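Local atomic coordinates of beta-galactosidase (Marinomonas sp. ef1, PDB entry 6Y2K), a protein that hydrolyses terminal non-reducing beta-D-galactose residues from beta-D-galactosides, as a cold-active GH42 glycoside hydrolase that assembles into a hexamer. Residues Asp59-Ser63 and Gln64-Val68; Val5-Pro9 and Glu10-Lys14; Thr383-Ala386 and Gln387-Val391; Trp339-Ser343 and His344-Leu348. All coordinates share one frame; numbering follows the deposited sequence.

All four contacts are local and lie in series along the chain; none nests in or crosses another. Contact 2 comes first, where the chain leaves strand 2-6 of the parallel eight-stranded barrel and turns toward helix 17-27. Contact 1 follows, at the turn from helix 52-63 into strand 67-71. Its nearest atoms stay about 4 Å from contact 2, and both reach the same barrel sheet. Contact 4 is the corresponding turn from helix 333-343 into strand 348-352, the last barrel strand. Contact 3 lies within helix 377-395. Contacts 3 and 4 touch: Val385 and Val389 pack on Trp339 and Phe342, tying helix 377-395 to helix 333-343.

Contact 1: Asp59-Ser63 and Gln64-Val68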
loop_
_atom_site.group_PDB
_atom_site.type_symbol
_atom_site.label_atom_id
_atom_site.label_comp_id
_atom_site.label_asym_id
_atom_site.label_seq_id
_atom_site.Cartn_x
_atom_site.Cartn_y
_atom_site.Cartn_z
ATOM N N ASP A 59 -11.067 39.055 -50.502
ATOM C CA ASP A 59 -10.200 40.081 -51.120
ATOM C C ASP A 59 -9.130 40.598 -50.153
ATOM O O ASP A 59 -7.973 40.736 -50.542
ATOM C CB ASP A 59 -11.016 41.251 -51.710
ATOM C CG ASP A 59 -11.726 40.886 -53.023
ATOM O OD1 ASP A 59 -11.474 39.805 -53.609
ATOM O OD2 ASP A 59 -12.554 41.702 -53.477
ATOM N N ILE A 60 -9.501 40.850 -48.899
ATOM C CA ILE A 60 -8.547 41.318 -47.888
ATOM C C ILE A 60 -7.447 40.273 -47.639
ATOM O O ILE A 60 -6.257 40.610 -47.634
ATOM C CB ILE A 60 -9.256 41.736 -46.575
ATOM C CG1 ILE A 60 -10.014 43.055 -46.802
ATOM C CG2 ILE A 60 -8.265 41.895 -45.416
ATOM C CD1 ILE A 60 -11.071 43.370 -45.768
ATOM N N LEU A 61 -7.849 39.012 -47.465
ATOM C CA LEU A 61 -6.900 37.913 -47.269
ATOM C C LEU A 61 -5.966 37.758 -48.483
ATOM O O LEU A 61 -4.758 37.596 -48.314
ATOM C CB LEU A 61 -7.639 36.596 -46.980
ATOM C CG LEU A 61 -8.444 36.568 -45.674
ATOM C CD1 LEU A 61 -9.394 35.379 -45.641
ATOM C CD2 LEU A 61 -7.518 36.557 -44.462
ATOM N N HIS A 62 -6.525 37.832 -49.693
ATOM C CA HIS A 62 -5.725 37.779 -50.924
ATOM C C HIS A 62 -4.694 38.911 -51.010
ATOM O O HIS A 62 -3.555 38.678 -51.410
ATOM C CB HIS A 62 -6.622 37.821 -52.159
ATOM C CG HIS A 62 -5.899 37.545 -53.439
ATOM N ND1 HIS A 62 -5.256 36.348 -53.686
ATOM C CD2 HIS A 62 -5.721 38.304 -54.547
ATOM C CE1 HIS A 62 -4.710 36.386 -54.890
ATOM N NE2 HIS A 62 -4.975 37.563 -55.431
ATOM N N SER A 63 -5.093 40.116 -50.610
ATOM C CA SER A 63 -4.218 41.298 -50.678
ATOM C C SER A 63 -2.966 41.205 -49.785
ATOM O O SER A 63 -1.976 41.901 -50.031
ATOM C CB SER A 63 -5.000 42.563 -50.327
ATOM O OG SER A 63 -5.239 42.631 -48.932
ATOM N N GLN A 64 -3.021 40.355 -48.756
ATOM C CA GLN A 64 -1.865 40.072 -47.905
ATOM C C GLN A 64 -1.100 38.816 -48.311
ATOM O O GLN A 64 -0.183 38.410 -47.607
ATOM C CB GLN A 64 -2.317 39.976 -46.441
ATOM C CG GLN A 64 -2.921 41.270 -45.932
ATOM C CD GLN A 64 -1.946 42.430 -45.991
ATOM O OE1 GLN A 64 -0.765 42.276 -45.676
ATOM N NE2 GLN A 64 -2.432 43.597 -46.385
ATOM N N GLY A 65 -1.444 38.228 -49.457
ATOM C CA GLY A 65 -0.788 37.018 -49.957
ATOM C C GLY A 65 -1.213 35.715 -49.298
ATOM O O GLY A 65 -0.541 34.702 -49.466
ATOM N N LEU A 66 -2.332 35.727 -48.572
ATOM C CA LEU A 66 -2.832 34.531 -47.885
ATOM C C LEU A 66 -3.696 33.697 -48.817
ATOM O O LEU A 66 -4.577 34.231 -49.494
ATOM C CB LEU A 66 -3.627 34.921 -46.639
ATOM C CG LEU A 66 -2.804 35.713 -45.618
ATOM C CD1 LEU A 66 -3.694 36.465 -44.643
ATOM C CD2 LEU A 66 -1.832 34.788 -44.890
ATOM N N LYS A 67 -3.426 32.395 -48.848
ATOM C CA LYS A 67 -4.186 31.433 -49.627
ATOM C C LYS A 67 -5.331 30.902 -48.781
ATOM O O LYS A 67 -5.120 30.539 -47.628
ATOM C CB LYS A 67 -3.291 30.269 -50.046
ATOM C CG LYS A 67 -2.217 30.639 -51.057
ATOM C CD LYS A 67 -1.531 29.389 -51.587
ATOM C CE LYS A 67 -0.725 29.680 -52.844
ATOM N NZ LYS A 67 0.279 30.755 -52.610
ATOM N N VAL A 68 -6.533 30.834 -49.348
ATOM C CA VAL A 68 -7.728 30.528 -48.562
ATOM C C VAL A 68 -8.222 29.101 -48.789
ATOM O O VAL A 68 -8.264 28.620 -49.923
ATOM C CB VAL A 68 -8.857 31.544 -48.822
ATOM C CG1 VAL A 68 -10.143 31.133 -48.091
ATOM C CG2 VAL A 68 -8.411 32.931 -48.369
HETATM O O HOH W 1 -4.105 34.264 -52.262
#
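Backbone oxygen Leu61 O takes two hydrogen bonds from the turn that follows it, from Leu66 N (3.1 Å) and from Gln64 N (3.3 Å), and the two donors come from opposite faces of its carbonyl plane. Gly65 N closes the next bond, to His62 O, at 2.9 Å. The pair Leu66 N to Leu61 O and Gly65 N to His62 O, the second bond lying within the first, is a Schellman motif. It ends helix 52-63 with Gly65, at positive phi (78°), as the C' residue, and sends the chain into strand 67-71 of the TIM barrel. The side chains then fold together across the turn. Leu61 CD2 meets Leu66 CD1 at 3.8 Å, the two leucines crossing at a slant. The other methyl, Leu61 CD1, rests on Val68 CG2, with the two side chains at about a right angle. Leu66 also packs on Val32, and Val68 on Val34, both of strand 29-34. A water bridges His62 ND1 and Leu66 O, 2.8 Å from each. Ser63 turns its hydroxyl back along the helix: chi1 of 75° sets OG between the backbone N and the carbonyl carbon, and OG donates to Ile60 O at 2.6 Å.

Contact 2: Val5-Pro9 and Glu10-Lys14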
loop_
_atom_site.group_PDB
_atom_site.type_symbol
_atom_site.label_atom_id
_atom_site.label_comp_id
_atom_site.label_asym_id
_atom_site.label_seq_id
_atom_site.Cartn_x
_atom_site.Cartn_y
_atom_site.Cartn_z
ATOM N N VAL A 5 -4.039 29.056 -40.310
ATOM C CA VAL A 5 -4.935 29.308 -39.187
ATOM C C VAL A 5 -6.405 29.186 -39.591
ATOM O O VAL A 5 -6.768 29.481 -40.727
ATOM C CB VAL A 5 -4.628 30.676 -38.531
ATOM C CG1 VAL A 5 -5.085 31.837 -39.403
ATOM C CG2 VAL A 5 -5.240 30.762 -37.139
ATOM N N CYS A 6 -7.236 28.730 -38.648
ATOM C CA CYS A 6 -8.686 28.711 -38.801
ATOM C C CYS A 6 -9.229 30.040 -38.283
ATOM O O CYS A 6 -8.904 30.451 -37.168
ATOM C CB CYS A 6 -9.289 27.540 -38.020
ATOM S SG CYS A 6 -8.644 25.941 -38.544
ATOM N N TYR A 7 -10.059 30.700 -39.095
ATOM C CA TYR A 7 -10.455 32.101 -38.897
ATOM C C TYR A 7 -11.962 32.295 -39.102
ATOM O O TYR A 7 -12.571 31.629 -39.944
ATOM C CB TYR A 7 -9.671 32.958 -39.898
ATOM C CG TYR A 7 -9.899 34.457 -39.854
ATOM C CD1 TYR A 7 -9.915 35.158 -38.653
ATOM C CD2 TYR A 7 -10.043 35.186 -41.037
ATOM C CE1 TYR A 7 -10.097 36.542 -38.634
ATOM C CE2 TYR A 7 -10.221 36.562 -41.027
ATOM C CZ TYR A 7 -10.247 37.239 -39.832
ATOM O OH TYR A 7 -10.425 38.605 -39.836
ATOM N N TYR A 8 -12.551 33.203 -38.315
ATOM C CA TYR A 8 -13.995 33.501 -38.353
ATOM C C TYR A 8 -14.227 35.007 -38.503
ATOM O O TYR A 8 -14.568 35.685 -37.543
ATOM C CB TYR A 8 -14.685 32.893 -37.121
ATOM C CG TYR A 8 -14.462 31.394 -37.148
ATOM C CD1 TYR A 8 -13.312 30.835 -36.579
ATOM C CD2 TYR A 8 -15.318 30.562 -37.852
ATOM C CE1 TYR A 8 -13.058 29.480 -36.659
ATOM C CE2 TYR A 8 -15.077 29.199 -37.935
ATOM C CZ TYR A 8 -13.941 28.670 -37.332
ATOM O OH TYR A 8 -13.682 27.341 -37.415
ATOM N N PRO A 9 -14.034 35.542 -39.724
ATOM C CA PRO A 9 -14.271 36.981 -39.936
ATOM C C PRO A 9 -15.697 37.410 -39.555
ATOM O O PRO A 9 -15.885 38.512 -39.033
ATOM C CB PRO A 9 -14.013 37.171 -41.430
ATOM C CG PRO A 9 -14.181 35.827 -42.027
ATOM C CD PRO A 9 -13.744 34.846 -40.984
ATOM N N GLU A 10 -16.667 36.517 -39.760
ATOM C CA GLU A 10 -18.049 36.759 -39.337
ATOM C C GLU A 10 -18.265 36.910 -37.813
ATOM O O GLU A 10 -19.345 37.349 -37.383
ATOM C CB GLU A 10 -19.004 35.696 -39.935
ATOM C CG GLU A 10 -19.029 34.326 -39.252
ATOM C CD GLU A 10 -17.992 33.331 -39.747
ATOM O OE1 GLU A 10 -16.915 33.725 -40.281
ATOM O OE2 GLU A 10 -18.266 32.121 -39.575
ATOM N N HIS A 11 -17.276 36.541 -36.996
ATOM C CA HIS A 11 -17.342 36.773 -35.545
ATOM C C HIS A 11 -16.801 38.123 -35.082
ATOM O O HIS A 11 -16.939 38.454 -33.898
ATOM C CB HIS A 11 -16.607 35.663 -34.798
ATOM C CG HIS A 11 -17.207 34.306 -34.991
ATOM N ND1 HIS A 11 -16.640 33.166 -34.474
ATOM C CD2 HIS A 11 -18.318 33.907 -35.653
ATOM C CE1 HIS A 11 -17.367 32.119 -34.821
ATOM N NE2 HIS A 11 -18.397 32.543 -35.530
ATOM N N TRP A 12 -16.177 38.885 -35.985
ATOM C CA TRP A 12 -15.446 40.113 -35.619
ATOM C C TRP A 12 -15.908 41.298 -36.475
ATOM O O TRP A 12 -16.260 41.111 -37.637
ATOM C CB TRP A 12 -13.919 39.924 -35.770
ATOM C CG TRP A 12 -13.419 38.661 -35.108
ATOM C CD1 TRP A 12 -12.947 37.548 -35.734
ATOM C CD2 TRP A 12 -13.405 38.374 -33.708
ATOM N NE1 TRP A 12 -12.627 36.581 -34.810
ATOM C CE2 TRP A 12 -12.911 37.057 -33.557
ATOM C CE3 TRP A 12 -13.761 39.098 -32.561
ATOM C CZ2 TRP A 12 -12.752 36.451 -32.303
ATOM C CZ3 TRP A 12 -13.608 38.488 -31.303
ATOM C CH2 TRP A 12 -13.095 37.182 -31.191
ATOM N N PRO A 13 -15.888 42.519 -35.911
ATOM C CA PRO A 13 -16.232 43.669 -36.758
ATOM C C PRO A 13 -15.268 43.822 -37.943
ATOM O O PRO A 13 -14.093 43.478 -37.832
ATOM C CB PRO A 13 -16.152 44.876 -35.810
ATOM C CG PRO A 13 -15.468 44.400 -34.573
ATOM C CD PRO A 13 -15.559 42.900 -34.527
ATOM N N LYS A 14 -15.790 44.318 -39.067
ATOM C CA LYS A 14 -15.000 44.511 -40.296
ATOM C C LYS A 14 -13.778 45.404 -40.091
ATOM O O LYS A 14 -12.791 45.261 -40.808
ATOM C CB LYS A 14 -15.868 45.101 -41.413
ATOM C CG LYS A 14 -16.934 44.149 -41.925
ATOM C CD LYS A 14 -17.590 44.664 -43.199
ATOM C CE LYS A 14 -18.703 43.730 -43.662
ATOM N NZ LYS A 14 -19.274 44.158 -44.970
HETATM O O HOH W 2 -15.226 31.636 -41.017
#
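Tyr7 reaches the second segment with its ring: CE1 lies 4.2 Å from Trp12 CD1, and the two side chains cross at a slant. CG is anti to the backbone N (chi1 -179°), which swings the ring toward Pro9, whose N lies over the centre of one face. The carbonyl of Tyr7 is tied to Glu10 by a water that donates to both Tyr7 O and Glu10 OE1.

Tyr8 makes the main side-chain contact. Its CB stands over one face of the His11 imidazole, 3.5 Å from the ring centroid, a CH-pi contact. The two rings run side by side with planes only 15° apart, but they are slid along each other and barely overlap. Glu10 OE2 comes to the Tyr8 ring at its edge, in plane, 3.8 Å from CD2. Tyr8 O accepts from His11 N at 2.9 Å.

Pro9 O accepts from Trp12 N at 3.1 Å. These two are successive i to i+3 bonds of a short 3-10 turn after strand 2-6. The proline ring also meets the Glu10 carboxylate, with OE1 3.4 Å from Pro9 CD. Glu10 doubles back to get there, since its chain is bent at chi2 (-87°).

The phenol oxygens of Tyr7 and Tyr8 bond to Asp20 and Glu36, and His11 ND1 to Arg353. Glu10 and His11 also pack on Val181 of the second subunit. Strand 2-6 lies between strands 29-34 and 348-352 in the barrel, and residues 7-14 lead from its end toward helix 17-27, on which Tyr7 packs.

Contact 3: Thr383-Ala386 and Gln387-Val391; sequences TLVA and QEVKV
Main-chain hydrogen bonds join Thr383-Ala386 to Gln387-Val391 as successive i to i+4 steps of one alpha-helix. Gln387 N bonds to Thr383 O at 3.2 Å, Glu388 N to Leu384 O at 2.9 Å, and Val389 N to Val385 O at 2.8 Å. The next step, Lys390 N to Ala386 O, is weak.

Apolar contacts follow the same spacing. Val385 CG1 and Val389 CG1 meet at 4.0 Å on one side of the helix. The Val389 chi1 of -26° is far from a staggered value and places CG1 only 3.1 Å from Val385 O, which suggests local strain or a doubtful rotamer.

Two polar side chains lie against aliphatic groups one turn earlier. Leu384 CD2 rests on the Glu388 carboxylate, 3.7 Å from CD, and the two side chains pass at a slant. Glu388 extends beyond CG (chi2 176°), which carries its carboxylate out to Arg335, with a salt bridge through OE1, and to Trp339 NE1. Gln387 runs alongside Thr383 in the same direction, bringing its amide NE2 to 3.9 Å from Thr383 CG2. The Thr383 hydroxyl is bonded to Ala379 O, one turn back.

Helix 377-395 lies against helix 333-343, where Val385 packs on Arg335, Thr338 and Phe342, and Val389 packs on Trp339 and Phe342. Glu388 and Val391 touch Ile640 of strand 636-640.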
loop_
_atom_site.group_PDB
_atom_site.type_symbol
_atom_site.label_atom_id
_atom_site.label_comp_id
_atom_site.label_asym_id
_atom_site.label_seq_id
_atom_site.Cartn_x
_atom_site.Cartn_y
_atom_site.Cartn_z
ATOM N N THR A 383 5.532 31.741 -34.699
ATOM C CA THR A 383 6.547 32.639 -35.262
ATOM C C THR A 383 7.929 31.973 -35.282
ATOM O O THR A 383 8.621 32.005 -36.296
ATOM C CB THR A 383 6.583 33.983 -34.493
ATOM O OG1 THR A 383 5.299 34.619 -34.592
ATOM C CG2 THR A 383 7.651 34.926 -35.054
ATOM N N LEU A 384 8.292 31.333 -34.169
ATOM C CA LEU A 384 9.571 30.625 -34.040
ATOM C C LEU A 384 9.695 29.473 -35.033
ATOM O O LEU A 384 10.738 29.330 -35.684
ATOM C CB LEU A 384 9.746 30.089 -32.615
ATOM C CG LEU A 384 11.131 29.934 -31.968
ATOM C CD1 LEU A 384 11.123 28.789 -30.960
ATOM C CD2 LEU A 384 12.288 29.777 -32.935
ATOM N N VAL A 385 8.644 28.653 -35.155
ATOM C CA VAL A 385 8.655 27.540 -36.119
ATOM C C VAL A 385 8.892 28.072 -37.551
ATOM O O VAL A 385 9.714 27.516 -38.284
ATOM C CB VAL A 385 7.373 26.662 -36.047
ATOM C CG1 VAL A 385 7.323 25.652 -37.188
ATOM C CG2 VAL A 385 7.295 25.914 -34.717
ATOM N N ALA A 386 8.200 29.149 -37.933
ATOM C CA ALA A 386 8.352 29.722 -39.281
ATOM C C ALA A 386 9.807 30.125 -39.566
ATOM O O ALA A 386 10.330 29.848 -40.649
ATOM C CB ALA A 386 7.421 30.919 -39.464
ATOM N N GLN A 387 10.448 30.751 -38.578
ATOM C CA GLN A 387 11.877 31.098 -38.653
ATOM C C GLN A 387 12.729 29.834 -38.753
ATOM O O GLN A 387 13.636 29.761 -39.585
ATOM C CB GLN A 387 12.309 31.932 -37.442
ATOM C CG GLN A 387 11.668 33.315 -37.396
ATOM C CD GLN A 387 11.684 33.984 -36.018
ATOM O OE1 GLN A 387 11.950 33.349 -34.986
ATOM N NE2 GLN A 387 11.379 35.287 -36.000
ATOM N N GLU A 388 12.419 28.830 -37.931
ATOM C CA GLU A 388 13.180 27.580 -37.938
ATOM C C GLU A 388 13.064 26.791 -39.237
ATOM O O GLU A 388 14.048 26.153 -39.630
ATOM C CB GLU A 388 12.831 26.687 -36.740
ATOM C CG GLU A 388 13.352 27.219 -35.409
ATOM C CD GLU A 388 12.911 26.383 -34.214
ATOM O OE1 GLU A 388 11.830 25.739 -34.265
ATOM O OE2 GLU A 388 13.660 26.356 -33.219
ATOM N N VAL A 389 11.913 26.827 -39.921
ATOM C CA VAL A 389 11.837 26.101 -41.208
ATOM C C VAL A 389 12.700 26.800 -42.281
ATOM O O VAL A 389 13.273 26.124 -43.122
ATOM C CB VAL A 389 10.409 25.722 -41.741
ATOM C CG1 VAL A 389 9.358 25.569 -40.639
ATOM C CG2 VAL A 389 9.939 26.616 -42.873
ATOM N N LYS A 390 12.802 28.128 -42.239
ATOM C CA LYS A 390 13.712 28.853 -43.145
ATOM C C LYS A 390 15.173 28.474 -42.891
ATOM O O LYS A 390 15.910 28.217 -43.840
ATOM C CB LYS A 390 13.528 30.365 -43.033
ATOM C CG LYS A 390 12.208 30.854 -43.606
ATOM C CD LYS A 390 12.045 32.342 -43.377
ATOM C CE LYS A 390 10.703 32.842 -43.885
ATOM N NZ LYS A 390 10.369 34.157 -43.266
ATOM N N VAL A 391 15.556 28.397 -41.614
ATOM C CA VAL A 391 16.901 27.937 -41.205
ATOM C C VAL A 391 17.178 26.519 -41.720
ATOM O O VAL A 391 18.257 26.245 -42.261
ATOM C CB VAL A 391 17.096 28.004 -39.671
ATOM C CG1 VAL A 391 18.412 27.360 -39.245
ATOM C CG2 VAL A 391 17.052 29.445 -39.177
#

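Contact 4: Trp339-Ser343 and His344-Leu348; sequences WEAFS and HGAEL
Glu340 O is gripped by two donors at the end of the helix. Ser343 OG donates to it at 2.7 Å, in the carbonyl plane and on a lone pair, and His344 N adds a weak bond at 3.3 Å. The His344 ring also brings its edge to this oxygen, with CD2 3.2 Å away and the oxygen in the ring plane. With OG set between its own backbone N and carbonyl carbon (chi1 78°), Ser343 reaches back to Glu340 O. A water donates to Ser343 OG and weakly accepts from His344 NE2. The other ring nitrogen, ND1, bonds to Asp300, the stronger tie.

Ala346 carries the apolar contacts: its CB meets Ala341 CB at 3.8 Å and packs on Leu310 and Ile312 of strand 310-315. Phe342 CD1 approaches Ala346 O to 3.5 Å. The Phe342 ring also sets its CD2 over one face of the Trp339 indole.

Ala346 N bonds to Ala341 O at 3.1 Å, and Gly345 N to Phe342 O at 3.0 Å. Gly345, at positive phi (92°), is the C' residue of this Schellman motif, which ends helix 333-343 and leads into strand 348-352, the final strand of the TIM barrel.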
loop_
_atom_site.group_PDB
_atom_site.type_symbol
_atom_site.label_atom_id
_atom_site.label_comp_id
_atom_site.label_asym_id
_atom_site.label_seq_id
_atom_site.Cartn_x
_atom_site.Cartn_y
_atom_site.Cartn_z
ATOM N N TRP A 339 6.358 20.809 -35.374
ATOM C CA TRP A 339 7.485 20.043 -35.937
ATOM C C TRP A 339 7.172 18.565 -36.040
ATOM O O TRP A 339 7.575 17.916 -36.999
ATOM C CB TRP A 339 8.777 20.239 -35.144
ATOM C CG TRP A 339 9.523 21.445 -35.574
ATOM C CD1 TRP A 339 9.762 22.564 -34.847
ATOM C CD2 TRP A 339 10.095 21.665 -36.862
ATOM N NE1 TRP A 339 10.474 23.475 -35.596
ATOM C CE2 TRP A 339 10.684 22.948 -36.844
ATOM C CE3 TRP A 339 10.174 20.903 -38.030
ATOM C CZ2 TRP A 339 11.346 23.482 -37.951
ATOM C CZ3 TRP A 339 10.832 21.441 -39.141
ATOM C CH2 TRP A 339 11.417 22.712 -39.085
ATOM N N GLU A 340 6.455 18.042 -35.047
ATOM C CA GLU A 340 6.002 16.652 -35.069
ATOM C C GLU A 340 5.260 16.380 -36.372
ATOM O O GLU A 340 5.626 15.461 -37.115
ATOM C CB GLU A 340 5.114 16.371 -33.839
ATOM C CG GLU A 340 4.457 15.007 -33.755
ATOM C CD GLU A 340 3.247 15.051 -32.832
ATOM O OE1 GLU A 340 2.142 15.324 -33.347
ATOM O OE2 GLU A 340 3.405 14.856 -31.604
ATOM N N ALA A 341 4.241 17.189 -36.663
ATOM C CA ALA A 341 3.458 17.010 -37.901
ATOM C C ALA A 341 4.345 17.084 -39.153
ATOM O O ALA A 341 4.223 16.238 -40.055
ATOM C CB ALA A 341 2.327 18.017 -37.982
ATOM N N PHE A 342 5.261 18.054 -39.190
ATOM C CA PHE A 342 6.212 18.178 -40.323
ATOM C C PHE A 342 7.091 16.938 -40.493
ATOM O O PHE A 342 7.328 16.512 -41.622
ATOM C CB PHE A 342 7.110 19.410 -40.179
ATOM C CG PHE A 342 6.390 20.741 -40.303
ATOM C CD1 PHE A 342 5.187 20.880 -41.004
ATOM C CD2 PHE A 342 6.960 21.872 -39.748
ATOM C CE1 PHE A 342 4.560 22.116 -41.098
ATOM C CE2 PHE A 342 6.352 23.113 -39.866
ATOM C CZ PHE A 342 5.148 23.236 -40.534
ATOM N N SER A 343 7.538 16.340 -39.387
ATOM C CA SER A 343 8.339 15.098 -39.450
ATOM C C SER A 343 7.597 13.905 -40.076
ATOM O O SER A 343 8.239 13.007 -40.632
ATOM C CB SER A 343 8.902 14.720 -38.069
ATOM O OG SER A 343 7.924 14.102 -37.230
ATOM N N HIS A 344 6.262 13.897 -39.982
ATOM C CA HIS A 344 5.418 12.882 -40.629
ATOM C C HIS A 344 4.966 13.285 -42.051
ATOM O O HIS A 344 4.121 12.604 -42.645
ATOM C CB HIS A 344 4.191 12.560 -39.744
ATOM C CG HIS A 344 4.529 11.841 -38.469
ATOM N ND1 HIS A 344 4.387 10.477 -38.326
ATOM C CD2 HIS A 344 5.011 12.295 -37.286
ATOM C CE1 HIS A 344 4.771 10.122 -37.110
ATOM N NE2 HIS A 344 5.152 11.205 -36.456
ATOM N N GLY A 345 5.522 14.372 -42.599
ATOM C CA GLY A 345 5.242 14.789 -43.978
ATOM C C GLY A 345 4.097 15.769 -44.159
ATOM O O GLY A 345 3.659 15.999 -45.285
ATOM N N ALA A 346 3.597 16.358 -43.070
ATOM C CA ALA A 346 2.519 17.325 -43.187
ATOM C C ALA A 346 2.985 18.496 -44.045
ATOM O O ALA A 346 4.052 19.057 -43.787
ATOM C CB ALA A 346 2.086 17.823 -41.819
ATOM N N GLU A 347 2.202 18.827 -45.074
ATOM C CA GLU A 347 2.474 19.990 -45.931
ATOM C C GLU A 347 2.170 21.275 -45.182
ATOM O O GLU A 347 2.864 22.286 -45.349
ATOM C CB GLU A 347 1.594 19.963 -47.185
ATOM C CG GLU A 347 1.769 18.751 -48.091
ATOM C CD GLU A 347 0.881 18.805 -49.335
ATOM O OE1 GLU A 347 -0.008 19.687 -49.443
ATOM O OE2 GLU A 347 1.058 17.935 -50.216
ATOM N N LEU A 348 1.114 21.223 -44.372
ATOM C CA LEU A 348 0.534 22.391 -43.730
ATOM C C LEU A 348 0.120 22.030 -42.309
ATOM O O LEU A 348 -0.458 20.977 -42.112
ATOM C CB LEU A 348 -0.702 22.812 -44.520
ATOM C CG LEU A 348 -1.578 23.928 -43.961
ATOM C CD1 LEU A 348 -0.779 25.221 -43.906
ATOM C CD2 LEU A 348 -2.818 24.072 -44.826
HETATM O O HOH W 3 7.483 12.162 -35.072
#